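Local structure of O-ureido-L-serine synthase (Streptomyces lavendulae, 3X44) at residues Leu8-Thr14 with Asp44-Leu48. The protein uses pyridoxal 5'-phosphate to add hydroxyurea to O-acetyl-L-serine, giving O-ureido-L-serine for D-cycloserine biosynthesis, and also makes L-cysteine from O-acetyl-L-serine and sulfide. The protein carries 1 engineered substitution. Residues are numbered along the deposited sequence; the frame is centred on the assembly and turned at random.
Sequences LDTIGRT and DRLAL
The guanidinium of Arg-45 lies with one face against Gly-12, whose CA sits 3.6 Å above the plane toward its rim, while OG1 of Thr-14 comes up at the edge, 3.3 Å from Arg-45 NH2. An extended chain from CG to NE carries the charged group out from the helix to the loop. Its charge is met by two carboxylates: NE forms a salt bridge with Glu-34 and NH2 another with Glu-159, and the same two acids take up the loop, Glu-34 through Thr-14 OG1 and Glu-159 through the backbone amides of Arg-13 and Thr-14. A second guanidinium, that of Arg-13, turns back along the loop, and its NH2 donates nearly within its own plane to Asp-9 O (2.9 Å, 155°).

Beside this polar end the packing is mostly apolar on the loop side. Ile-11 points at the helix, its CD1 resting 3.8 Å from the carbonyl O of Asp-44 and 4.0 Å from Leu-48 CB, one helical turn further on; CG1 passes across the Asp-44 side chain, 4.0 Å from its OD1, which accepts a hydrogen bond from the backbone N of Gly-39. Leu-48 swings its CG away from the backbone N (chi1 177°), which brings CD1 to Leu-8 CD1 at 4.1 Å, beside the 3-10 turn.

The N-terminal loop preceding strand 16-18 is thus packed on the first turns of helix 43-56. Next to Asp-44 is Ala-43, the engineered replacement for the lysine that carries pyridoxal phosphate; the loop packs against the helix that begins at this position, in a fold-type II enzyme of the cysteine synthase family.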
# COMPACT_ATOMS: atom_id res chain seq x y z
N LEU A 8 6.26 7.43 -13.28
CA LEU A 8 6.17 8.62 -12.44
C LEU A 8 5.10 8.47 -11.36
O LEU A 8 5.03 9.27 -10.43
CB LEU A 8 5.88 9.86 -13.29
CG LEU A 8 6.75 10.14 -14.52
CD1 LEU A 8 6.39 11.52 -15.09
CD2 LEU A 8 8.23 10.07 -14.16
N ASP A 9 4.24 7.45 -11.50
CA ASP A 9 3.18 7.24 -10.52
C ASP A 9 3.71 6.48 -9.29
O ASP A 9 2.96 6.21 -8.35
CB ASP A 9 2.01 6.47 -11.15
CG ASP A 9 1.36 7.23 -12.30
OD1 ASP A 9 1.39 8.48 -12.27
OD2 ASP A 9 0.83 6.59 -13.23
N THR A 10 4.99 6.15 -9.31
CA THR A 10 5.61 5.44 -8.19
C THR A 10 6.44 6.40 -7.36
O THR A 10 7.12 6.00 -6.42
CB THR A 10 6.54 4.30 -8.67
OG1 THR A 10 7.70 4.86 -9.29
CG2 THR A 10 5.80 3.40 -9.66
N ILE A 11 6.40 7.68 -7.73
CA ILE A 11 7.14 8.69 -6.99
C ILE A 11 6.48 8.99 -5.64
O ILE A 11 5.26 9.12 -5.55
CB ILE A 11 7.27 10.00 -7.82
CG1 ILE A 11 8.31 9.80 -8.93
CG2 ILE A 11 7.65 11.16 -6.92
CD1 ILE A 11 8.39 10.94 -9.93
N GLY A 12 7.31 9.08 -4.60
CA GLY A 12 6.80 9.37 -3.28
C GLY A 12 6.48 8.11 -2.49
O GLY A 12 6.91 7.02 -2.88
N ARG A 13 5.75 8.28 -1.40
CA ARG A 13 5.36 7.18 -0.53
C ARG A 13 6.54 6.27 -0.19
O ARG A 13 6.48 5.06 -0.38
CB ARG A 13 4.24 6.36 -1.20
CG ARG A 13 2.92 7.12 -1.27
CD ARG A 13 1.88 6.35 -2.08
NE ARG A 13 2.45 5.75 -3.28
CZ ARG A 13 2.51 6.34 -4.47
NH1 ARG A 13 2.02 7.56 -4.63
NH2 ARG A 13 3.05 5.70 -5.50
N THR A 14 7.60 6.87 0.32
CA THR A 14 8.79 6.12 0.68
C THR A 14 8.71 5.58 2.10
O THR A 14 8.13 6.19 2.99
CB THR A 14 10.05 6.98 0.56
OG1 THR A 14 9.91 8.14 1.38
CG2 THR A 14 10.24 7.41 -0.88
N ASP A 44 13.13 13.42 -7.03
CA ASP A 44 12.00 13.02 -7.87
C ASP A 44 10.73 13.81 -7.54
O ASP A 44 9.92 14.10 -8.43
CB ASP A 44 11.71 11.53 -7.67
CG ASP A 44 12.64 10.63 -8.45
OD1 ASP A 44 12.29 9.45 -8.61
OD2 ASP A 44 13.72 11.08 -8.90
N ARG A 45 10.55 14.14 -6.26
CA ARG A 45 9.37 14.88 -5.84
C ARG A 45 9.32 16.28 -6.42
O ARG A 45 8.27 16.77 -6.84
CB ARG A 45 9.31 14.95 -4.31
CG ARG A 45 9.18 13.60 -3.62
CD ARG A 45 9.46 13.73 -2.12
NE ARG A 45 9.53 12.44 -1.45
CZ ARG A 45 8.49 11.83 -0.87
NH1 ARG A 45 7.30 12.40 -0.90
NH2 ARG A 45 8.66 10.65 -0.27
N LEU A 46 10.47 16.94 -6.45
CA LEU A 46 10.58 18.28 -6.98
C LEU A 46 10.43 18.26 -8.50
O LEU A 46 9.67 19.06 -9.06
CB LEU A 46 11.94 18.87 -6.60
CG LEU A 46 12.35 20.26 -7.10
CD1 LEU A 46 13.40 20.83 -6.17
CD2 LEU A 46 12.90 20.16 -8.52
N ALA A 47 11.14 17.35 -9.16
CA ALA A 47 11.09 17.24 -10.61
C ALA A 47 9.68 17.08 -11.15
O ALA A 47 9.29 17.76 -12.09
CB ALA A 47 11.97 16.09 -11.07
N LEU A 48 8.92 16.17 -10.55
CA LEU A 48 7.55 15.91 -10.97
C LEU A 48 6.68 17.14 -10.70
O LEU A 48 5.89 17.56 -11.54
CB LEU A 48 6.99 14.71 -10.21
CG LEU A 48 5.53 14.36 -10.48
CD1 LEU A 48 5.38 13.85 -11.91
CD2 LEU A 48 5.06 13.31 -9.49